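PDB 4DY0: glia-derived nexin from Homo sapiens, which inhibits thrombin, trypsin and urokinase as a heparin-binding serpin and promotes neurite extension by inhibiting thrombin. Local coordinates for residues 208-212 with 261-265; 236-242 with 352-358; 214-220 with 248-252. All coordinates share one frame; numbering follows the deposited sequence.

Interaction 1. Residues 208-212 with 261-265; sequences RCGST and WMSIM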
loop_
_atom_site.group_PDB
_atom_site.type_symbol
_atom_site.label_atom_id
_atom_site.label_comp_id
_atom_site.label_asym_id
_atom_site.label_seq_id
_atom_site.Cartn_x
_atom_site.Cartn_y
_atom_site.Cartn_z
ATOM N N ARG A 208 -2.225 -16.365 16.062
ATOM C CA ARG A 208 -3.243 -15.502 16.634
ATOM C C ARG A 208 -4.376 -15.334 15.628
ATOM O O ARG A 208 -4.145 -15.013 14.463
ATOM C CB ARG A 208 -2.643 -14.148 17.016
ATOM C CG ARG A 208 -1.859 -14.183 18.325
ATOM C CD ARG A 208 -0.832 -13.060 18.414
ATOM N NE ARG A 208 -1.427 -11.745 18.193
ATOM C CZ ARG A 208 -2.004 -11.016 19.142
ATOM N NH1 ARG A 208 -2.518 -9.830 18.846
ATOM N NH2 ARG A 208 -2.068 -11.474 20.386
ATOM N N CYS A 209 -5.602 -15.583 16.067
ATOM C CA CYS A 209 -6.743 -15.385 15.189
ATOM C C CYS A 209 -8.028 -15.193 15.960
ATOM O O CYS A 209 -8.067 -15.345 17.177
ATOM C CB CYS A 209 -6.884 -16.542 14.198
ATOM S SG CYS A 209 -6.864 -18.168 14.947
ATOM N N GLY A 210 -9.028 -14.779 15.211
ATOM C CA GLY A 210 -10.344 -14.386 15.641
ATOM C C GLY A 210 -11.481 -14.193 14.660
ATOM O O GLY A 210 -11.360 -14.420 13.529
ATOM N N SER A 211 -12.621 -13.808 15.199
ATOM C CA SER A 211 -13.801 -13.347 14.498
ATOM C C SER A 211 -14.531 -12.220 15.151
ATOM O O SER A 211 -14.535 -12.101 16.310
ATOM C CB SER A 211 -14.790 -14.431 14.285
ATOM O OG SER A 211 -14.414 -15.550 14.935
ATOM N N THR A 212 -15.170 -11.420 14.338
ATOM C CA THR A 212 -16.019 -10.340 14.722
ATOM C C THR A 212 -17.025 -10.038 13.607
ATOM O O THR A 212 -16.985 -10.615 12.590
ATOM C CB THR A 212 -15.265 -9.154 15.243
ATOM O OG1 THR A 212 -16.164 -8.241 15.813
ATOM C CG2 THR A 212 -14.562 -8.470 14.206
ATOM N N TRP A 261 -9.185 -5.874 16.146
ATOM C CA TRP A 261 -8.754 -7.255 15.948
ATOM C C TRP A 261 -7.717 -7.626 16.997
ATOM O O TRP A 261 -7.784 -8.698 17.596
ATOM C CB TRP A 261 -8.172 -7.485 14.546
ATOM C CG TRP A 261 -9.137 -7.269 13.416
ATOM C CD1 TRP A 261 -10.490 -7.107 13.508
ATOM C CD2 TRP A 261 -8.824 -7.224 12.017
ATOM N NE1 TRP A 261 -11.034 -6.942 12.258
ATOM C CE2 TRP A 261 -10.033 -7.012 11.325
ATOM C CE3 TRP A 261 -7.637 -7.332 11.284
ATOM C CZ2 TRP A 261 -10.090 -6.911 9.933
ATOM C CZ3 TRP A 261 -7.695 -7.231 9.906
ATOM C CH2 TRP A 261 -8.912 -7.021 9.244
ATOM N N MET A 262 -6.762 -6.727 17.218
ATOM C CA MET A 262 -5.677 -6.967 18.167
ATOM C C MET A 262 -6.179 -7.402 19.544
ATOM O O MET A 262 -5.563 -8.239 20.200
ATOM C CB MET A 262 -4.801 -5.719 18.304
ATOM C CG MET A 262 -4.078 -5.313 17.026
ATOM S SD MET A 262 -2.981 -6.600 16.406
ATOM C CE MET A 262 -2.120 -5.727 15.101
ATOM N N SER A 263 -7.295 -6.832 19.982
ATOM C CA SER A 263 -7.835 -7.144 21.303
ATOM C C SER A 263 -8.843 -8.292 21.268
ATOM O O SER A 263 -9.495 -8.586 22.270
ATOM C CB SER A 263 -8.460 -5.899 21.940
ATOM O OG SER A 263 -9.403 -5.304 21.067
ATOM N N ILE A 264 -8.968 -8.935 20.112
ATOM C CA ILE A 264 -9.844 -10.096 19.980
ATOM C C ILE A 264 -9.052 -11.361 19.677
ATOM O O ILE A 264 -9.432 -12.456 20.095
ATOM C CB ILE A 264 -10.879 -9.905 18.866
ATOM C CG1 ILE A 264 -11.767 -8.695 19.156
ATOM C CG2 ILE A 264 -11.715 -11.168 18.704
ATOM C CD1 ILE A 264 -12.723 -8.366 18.020
ATOM N N MET A 265 -7.957 -11.202 18.936
ATOM C CA MET A 265 -7.114 -12.326 18.548
ATOM C C MET A 265 -6.446 -12.956 19.756
ATOM O O MET A 265 -5.884 -12.262 20.601
ATOM C CB MET A 265 -6.024 -11.875 17.576
ATOM C CG MET A 265 -6.530 -11.363 16.252
ATOM S SD MET A 265 -5.173 -11.036 15.110
ATOM C CE MET A 265 -4.155 -9.949 16.106
#
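Met265 lies against Arg208 and Cys209 where the turn after helix 255-262 meets strand 195-213, a helix-to-strand junction in the β-rich half of the serpin fold. The strand belongs to an antiparallel array, and its backbone bonds pair Arg208 with Glu224, Gly210 with Phe222 and Thr212 with Tyr220 on strand 219-226, and Cys209 with Val266 on its other neighbour, strand 266-284.

Apolar contacts supply much of the join. Ile264 and Thr212 cross at about a right angle, with the CD1 end of the isoleucine 3.8 Å from Thr212 CB. The other branch of the isoleucine, CG2, reaches back to the carbonyl of Ser211, 3.8 Å from its O. Thr212 CG2 also approaches the indole of Trp261, 4.3 Å from NE1; the N-H of that ring is bonded to Tyr220 OH, and the ring itself stacks on Phe222.

Hydrogen bonding within 261-265 shapes the turn. Ser263 is the first residue to leave helical geometry, and Trp261 O accepts from both Ile264 N and Met265 N, each at 2.8 Å. This doubly used carbonyl holds the chain close as it turns out of the helix. No conventional hydrogen bond joins the two segments; instead Met265 CA directs a C-H at Cys209 O, 3.4 Å away with an angle of 150° at the hydrogen.

Arg208 meets the methionine by packing, not by charge: its NE is held in a salt bridge by Glu224, while Met265 CB lies over one face of the guanidinium toward its rim. The methionine chain bends at chi3 (-54°), which turns its terminal methyl onto the arginine: CE comes within 3.2 Å of Arg208 NH1.

Interaction 2. Residues 236-242 with 352-358; sequences IALPTES and FIVDRPF
Arg356 crosses Leu238 at about a right angle and lays one face of its guanidinium over the leucine, with CD1 3.5 Å above the plane and displaced toward the rim. The same flat group meets the backbone with its end. NH1 and NH2 both donate to Pro239 O, at 3.0 and 3.2 Å, and the oxygen lies almost exactly in the guanidinium plane. NH2 approaches nearly in line with the carbonyl bond, whereas NH1 comes from above the carbonyl plane. A bend at chi3 (-73°) lets the chain turn its end to this carbonyl while NE makes a salt bridge to Asp355 OD1, so three nitrogens fix the rotation of the group. A leucine in its place would probably leave Pro239 O without these two donors and Asp355 without its charged mate.

Leu238 and Phe352 run past each other in opposite directions, and CD2 reaches the end of the ring, 3.9 Å from CZ. CG of Leu238 sits between its own backbone N and carbonyl carbon (chi1 84°), an arrangement that carries one methyl to the phenylalanine and the other to the arginine. Ile236 presents CG2 to Phe358 and Val354 together, 3.9 Å from CD2 of the ring and 4.1 Å from CG2 of the valine, which it crosses at roughly a right angle. Val354, the centre of an inverse γ-turn, also puts CG1 over a face of the Phe358 ring.

The contact thus closes the end of strand 232-239 against the link between strands 351-353 and 358-364. Strand 219-226 pairs with 232-239 through Ile223 and Asn221, strand 358-364 through Leu359, and strand 266-284 supports Phe352, Val354 and Phe358.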
loop_
_atom_site.group_PDB
_atom_site.type_symbol
_atom_site.label_atom_id
_atom_site.label_comp_id
_atom_site.label_asym_id
_atom_site.label_seq_id
_atom_site.Cartn_x
_atom_site.Cartn_y
_atom_site.Cartn_z
ATOM N N ILE A 236 -5.015 -11.275 7.651
ATOM C CA ILE A 236 -5.935 -11.745 6.620
ATOM C C ILE A 236 -7.348 -11.862 7.171
ATOM O O ILE A 236 -7.557 -12.384 8.271
ATOM C CB ILE A 236 -5.515 -13.114 6.061
ATOM C CG1 ILE A 236 -4.086 -13.053 5.525
ATOM C CG2 ILE A 236 -6.489 -13.573 4.978
ATOM C CD1 ILE A 236 -3.676 -14.280 4.747
ATOM N N ALA A 237 -8.313 -11.363 6.405
ATOM C CA ALA A 237 -9.713 -11.455 6.791
ATOM C C ALA A 237 -10.573 -11.850 5.596
ATOM O O ALA A 237 -10.358 -11.384 4.473
ATOM C CB ALA A 237 -10.191 -10.137 7.377
ATOM N N LEU A 238 -11.534 -12.730 5.842
ATOM C CA LEU A 238 -12.523 -13.077 4.834
ATOM C C LEU A 238 -13.788 -13.535 5.546
ATOM O O LEU A 238 -13.736 -13.902 6.723
ATOM C CB LEU A 238 -11.992 -14.145 3.865
ATOM C CG LEU A 238 -12.071 -15.626 4.245
ATOM C CD1 LEU A 238 -11.814 -16.480 3.017
ATOM C CD2 LEU A 238 -11.087 -15.973 5.358
ATOM N N PRO A 239 -14.932 -13.501 4.840
ATOM C CA PRO A 239 -16.234 -13.755 5.461
ATOM C C PRO A 239 -16.365 -15.173 5.994
ATOM O O PRO A 239 -15.789 -16.102 5.439
ATOM C CB PRO A 239 -17.229 -13.544 4.310
ATOM C CG PRO A 239 -16.460 -12.809 3.247
ATOM C CD PRO A 239 -15.047 -13.272 3.392
ATOM N N THR A 240 -17.133 -15.327 7.063
ATOM C CA THR A 240 -17.384 -16.635 7.637
ATOM C C THR A 240 -18.235 -17.477 6.700
ATOM O O THR A 240 -17.940 -18.644 6.473
ATOM C CB THR A 240 -18.101 -16.515 8.995
ATOM O OG1 THR A 240 -17.300 -15.732 9.888
ATOM C CG2 THR A 240 -18.342 -17.897 9.601
ATOM N N GLU A 241 -19.292 -16.881 6.156
ATOM C CA GLU A 241 -20.209 -17.610 5.285
ATOM C C GLU A 241 -19.898 -17.333 3.820
ATOM O O GLU A 241 -19.586 -16.204 3.449
ATOM C CB GLU A 241 -21.669 -17.266 5.619
ATOM C CG GLU A 241 -22.055 -17.624 7.053
ATOM C CD GLU A 241 -23.536 -17.464 7.341
ATOM O OE1 GLU A 241 -24.328 -17.336 6.384
ATOM O OE2 GLU A 241 -23.912 -17.469 8.533
ATOM N N SER A 242 -19.973 -18.369 2.991
ATOM C CA SER A 242 -19.641 -18.221 1.583
ATOM C C SER A 242 -20.678 -17.363 0.867
ATOM O O SER A 242 -20.413 -16.828 -0.204
ATOM C CB SER A 242 -19.501 -19.587 0.905
ATOM O OG SER A 242 -20.767 -20.161 0.627
ATOM N N PHE A 352 -8.433 -22.433 9.044
ATOM C CA PHE A 352 -8.493 -21.121 8.420
ATOM C C PHE A 352 -8.101 -21.275 6.955
ATOM O O PHE A 352 -6.919 -21.225 6.602
ATOM C CB PHE A 352 -7.576 -20.130 9.128
ATOM C CG PHE A 352 -7.883 -18.688 8.814
ATOM C CD1 PHE A 352 -8.600 -17.907 9.707
ATOM C CD2 PHE A 352 -7.460 -18.117 7.624
ATOM C CE1 PHE A 352 -8.885 -16.581 9.422
ATOM C CE2 PHE A 352 -7.744 -16.790 7.334
ATOM C CZ PHE A 352 -8.456 -16.022 8.235
ATOM N N ILE A 353 -9.106 -21.488 6.110
ATOM C CA ILE A 353 -8.870 -21.788 4.706
ATOM C C ILE A 353 -9.229 -20.603 3.824
ATOM O O ILE A 353 -10.396 -20.233 3.710
ATOM C CB ILE A 353 -9.678 -23.013 4.245
ATOM C CG1 ILE A 353 -9.412 -24.203 5.171
ATOM C CG2 ILE A 353 -9.345 -23.354 2.796
ATOM C CD1 ILE A 353 -10.444 -25.308 5.058
ATOM N N VAL A 354 -8.215 -20.022 3.197
ATOM C CA VAL A 354 -8.410 -18.859 2.352
ATOM C C VAL A 354 -8.751 -19.292 0.930
ATOM O O VAL A 354 -7.886 -19.299 0.057
ATOM C CB VAL A 354 -7.149 -17.980 2.342
ATOM C CG1 VAL A 354 -7.322 -16.815 1.396
ATOM C CG2 VAL A 354 -6.850 -17.488 3.747
ATOM N N ASP A 355 -10.015 -19.650 0.704
ATOM C CA ASP A 355 -10.441 -20.217 -0.578
ATOM C C ASP A 355 -11.481 -19.360 -1.307
ATOM O O ASP A 355 -12.102 -19.810 -2.268
ATOM C CB ASP A 355 -10.981 -21.635 -0.372
ATOM C CG ASP A 355 -12.144 -21.684 0.612
ATOM O OD1 ASP A 355 -12.563 -20.616 1.103
ATOM O OD2 ASP A 355 -12.641 -22.794 0.899
ATOM N N ARG A 356 -11.668 -18.130 -0.844
ATOM C CA ARG A 356 -12.614 -17.201 -1.457
ATOM C C ARG A 356 -12.014 -15.799 -1.359
ATOM O O ARG A 356 -11.082 -15.586 -0.591
ATOM C CB ARG A 356 -13.967 -17.262 -0.737
ATOM C CG ARG A 356 -14.655 -18.623 -0.792
ATOM C CD ARG A 356 -15.679 -18.815 0.338
ATOM N NE ARG A 356 -15.022 -19.014 1.629
ATOM C CZ ARG A 356 -15.206 -18.250 2.704
ATOM N NH1 ARG A 356 -16.057 -17.234 2.672
ATOM N NH2 ARG A 356 -14.547 -18.517 3.824
ATOM N N PRO A 357 -12.533 -14.840 -2.143
ATOM C CA PRO A 357 -11.961 -13.487 -2.113
ATOM C C PRO A 357 -11.692 -13.003 -0.687
ATOM O O PRO A 357 -12.528 -13.194 0.204
ATOM C CB PRO A 357 -13.044 -12.642 -2.779
ATOM C CG PRO A 357 -13.677 -13.591 -3.771
ATOM C CD PRO A 357 -13.644 -14.957 -3.106
ATOM N N PHE A 358 -10.531 -12.388 -0.476
ATOM C CA PHE A 358 -10.097 -12.021 0.869
ATOM C C PHE A 358 -9.394 -10.671 0.939
ATOM O O PHE A 358 -8.971 -10.116 -0.075
ATOM C CB PHE A 358 -9.184 -13.106 1.461
ATOM C CG PHE A 358 -7.886 -13.301 0.711
ATOM C CD1 PHE A 358 -7.845 -14.063 -0.451
ATOM C CD2 PHE A 358 -6.706 -12.742 1.180
ATOM C CE1 PHE A 358 -6.653 -14.256 -1.140
ATOM C CE2 PHE A 358 -5.505 -12.930 0.497
ATOM C CZ PHE A 358 -5.482 -13.687 -0.665
#

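Interaction 3. Residues 214-220 with 248-252; sequences APNDLWY and AIIPH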
loop_
_atom_site.group_PDB
_atom_site.type_symbol
_atom_site.label_atom_id
_atom_site.label_comp_id
_atom_site.label_asym_id
_atom_site.label_seq_id
_atom_site.Cartn_x
_atom_site.Cartn_y
_atom_site.Cartn_z
ATOM N N ALA A 214 -19.004 -7.268 11.029
ATOM C CA ALA A 214 -18.973 -5.951 10.427
ATOM C C ALA A 214 -20.144 -5.154 10.992
ATOM O O ALA A 214 -21.030 -5.720 11.638
ATOM C CB ALA A 214 -19.075 -6.060 8.922
ATOM N N PRO A 215 -20.148 -3.833 10.757
ATOM C CA PRO A 215 -21.234 -2.975 11.218
ATOM C C PRO A 215 -22.608 -3.503 10.814
ATOM O O PRO A 215 -23.592 -3.237 11.498
ATOM C CB PRO A 215 -20.950 -1.652 10.507
ATOM C CG PRO A 215 -19.471 -1.633 10.353
ATOM C CD PRO A 215 -19.063 -3.065 10.122
ATOM N N ASN A 216 -22.672 -4.249 9.715
ATOM C CA ASN A 216 -23.946 -4.746 9.202
ATOM C C ASN A 216 -24.318 -6.136 9.732
ATOM O O ASN A 216 -25.264 -6.762 9.248
ATOM C CB ASN A 216 -23.956 -4.729 7.668
ATOM C CG ASN A 216 -22.848 -5.572 7.065
ATOM O OD1 ASN A 216 -22.084 -6.224 7.783
ATOM N ND2 ASN A 216 -22.754 -5.563 5.740
ATOM N N ASP A 217 -23.567 -6.607 10.724
ATOM C CA ASP A 217 -23.852 -7.880 11.400
ATOM C C ASP A 217 -23.437 -9.131 10.619
ATOM O O ASP A 217 -23.785 -10.248 10.998
ATOM C CB ASP A 217 -25.322 -7.968 11.828
ATOM C CG ASP A 217 -25.594 -7.226 13.124
ATOM O OD1 ASP A 217 -24.638 -6.660 13.701
ATOM O OD2 ASP A 217 -26.763 -7.205 13.569
ATOM N N LEU A 218 -22.691 -8.942 9.538
ATOM C CA LEU A 218 -22.124 -10.065 8.803
ATOM C C LEU A 218 -20.765 -10.436 9.392
ATOM O O LEU A 218 -19.901 -9.578 9.590
ATOM C CB LEU A 218 -22.000 -9.721 7.322
ATOM C CG LEU A 218 -23.126 -10.178 6.391
ATOM C CD1 LEU A 218 -24.368 -10.635 7.149
ATOM C CD2 LEU A 218 -23.457 -9.086 5.386
ATOM N N TRP A 219 -20.582 -11.720 9.682
ATOM C CA TRP A 219 -19.394 -12.179 10.392
ATOM C C TRP A 219 -18.247 -12.530 9.471
ATOM O O TRP A 219 -18.455 -12.930 8.324
ATOM C CB TRP A 219 -19.731 -13.371 11.290
ATOM C CG TRP A 219 -20.465 -12.948 12.509
ATOM C CD1 TRP A 219 -21.800 -12.691 12.614
ATOM C CD2 TRP A 219 -19.901 -12.694 13.799
ATOM N NE1 TRP A 219 -22.105 -12.300 13.894
ATOM C CE2 TRP A 219 -20.957 -12.294 14.642
ATOM C CE3 TRP A 219 -18.608 -12.772 14.325
ATOM C CZ2 TRP A 219 -20.759 -11.975 15.986
ATOM C CZ3 TRP A 219 -18.413 -12.453 15.660
ATOM C CH2 TRP A 219 -19.481 -12.060 16.475
ATOM N N TYR A 220 -17.033 -12.374 9.986
ATOM C CA TYR A 220 -15.838 -12.726 9.243
ATOM C C TYR A 220 -14.719 -13.151 10.185
ATOM O O TYR A 220 -14.740 -12.819 11.375
ATOM C CB TYR A 220 -15.395 -11.568 8.340
ATOM C CG TYR A 220 -14.935 -10.317 9.062
ATOM C CD1 TYR A 220 -13.593 -10.111 9.341
ATOM C CD2 TYR A 220 -15.840 -9.328 9.436
ATOM C CE1 TYR A 220 -13.161 -8.968 9.983
ATOM C CE2 TYR A 220 -15.417 -8.177 10.087
ATOM C CZ TYR A 220 -14.073 -8.003 10.354
ATOM O OH TYR A 220 -13.628 -6.870 11.000
ATOM N N ALA A 248 -19.138 -6.938 1.445
ATOM C CA ALA A 248 -20.038 -6.702 2.572
ATOM C C ALA A 248 -19.318 -6.538 3.915
ATOM O O ALA A 248 -19.912 -6.065 4.882
ATOM C CB ALA A 248 -21.089 -7.806 2.660
ATOM N N ILE A 249 -18.046 -6.918 3.985
ATOM C CA ILE A 249 -17.334 -6.841 5.261
ATOM C C ILE A 249 -16.234 -5.774 5.321
ATOM O O ILE A 249 -15.773 -5.421 6.405
ATOM C CB ILE A 249 -16.737 -8.210 5.697
ATOM C CG1 ILE A 249 -15.589 -8.620 4.779
ATOM C CG2 ILE A 249 -17.814 -9.284 5.746
ATOM C CD1 ILE A 249 -14.789 -9.787 5.298
ATOM N N ILE A 250 -15.824 -5.251 4.172
ATOM C CA ILE A 250 -14.690 -4.323 4.145
ATOM C C ILE A 250 -15.025 -2.823 4.275
ATOM O O ILE A 250 -14.138 -2.015 4.529
ATOM C CB ILE A 250 -13.787 -4.572 2.923
ATOM C CG1 ILE A 250 -14.505 -4.189 1.634
ATOM C CG2 ILE A 250 -13.368 -6.029 2.870
ATOM C CD1 ILE A 250 -13.776 -4.645 0.391
ATOM N N PRO A 251 -16.301 -2.445 4.109
ATOM C CA PRO A 251 -16.630 -1.029 4.279
ATOM C C PRO A 251 -16.334 -0.520 5.692
ATOM O O PRO A 251 -16.542 -1.238 6.665
ATOM C CB PRO A 251 -18.139 -0.985 4.014
ATOM C CG PRO A 251 -18.414 -2.182 3.166
ATOM C CD PRO A 251 -17.459 -3.236 3.657
ATOM N N HIS A 252 -15.854 0.714 5.803
ATOM C CA HIS A 252 -15.628 1.325 7.112
ATOM C C HIS A 252 -14.434 0.724 7.859
ATOM O O HIS A 252 -14.278 0.943 9.062
ATOM C CB HIS A 252 -16.879 1.207 7.994
ATOM C CG HIS A 252 -18.153 1.580 7.299
ATOM N ND1 HIS A 252 -18.353 2.814 6.721
ATOM C CD2 HIS A 252 -19.298 0.883 7.104
ATOM C CE1 HIS A 252 -19.563 2.859 6.191
ATOM N NE2 HIS A 252 -20.156 1.700 6.410
#
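Asn216 and Ile249 both hold their leading branch between the backbone N and the carbonyl carbon (chi1 59° for Asn216 and 69° for Ile249), which turns the amide toward Ala248 and sends the CD1 end of the isoleucine to Tyr220. Asn216 ND2 donates to Ala248 O at 3.0 Å. The donor lies in the carbonyl plane, on a lone pair, although the bond is bent, with 141° at the hydrogen, and the oxygen is tilted from the amide plane.

The other end of the amide works within its own loop: OD1 accepts from Leu218 N, making an Asx turn, and so settles which way the amide faces. It overlaps the end of a type I β-turn from Ala214 to Asp217, part of the hairpin connection between strands 195-213 and 219-226.

Beside the polar bond, Leu218 CD2 touches Ala248 CB at 3.8 Å. Deeper in, Ile249 crosses Tyr220 at a slant, its CD1 3.6 Å from CB and 3.8 Å from CG of the tyrosine. Ala214 CB packs against Ile249 CA, and Pro239 of strand 232-239 adjoins the isoleucine too.

With a single bent hydrogen bond at the exposed turn, the polar part probably sets how the hairpin loop faces 248-252, while burial of hydrocarbon from Ala214, Tyr220 and Ile249 is likely to supply most of the hold.

The three contacts gather on one side of the serpin, their centres 13 to 15 Å apart. Strands 195-213, 219-226 and 232-239 follow one another in sequence as antiparallel neighbours and carry segments of interactions 1, 3 and 2 respectively. Interaction 3 is nested within the chain loop that interaction 1 closes, whereas interaction 2 alternates with both along the sequence and brings in the C-terminal part. The backbone of Tyr220 hydrogen-bonds to Thr212 and its hydroxyl to Trp261, both of interaction 1, and backbone pairing of Trp219 with Thr240 leads into interaction 2. Trp261 also packs on Ala237. Loops and helix 255-262 are thereby tied to the three neighbouring strands.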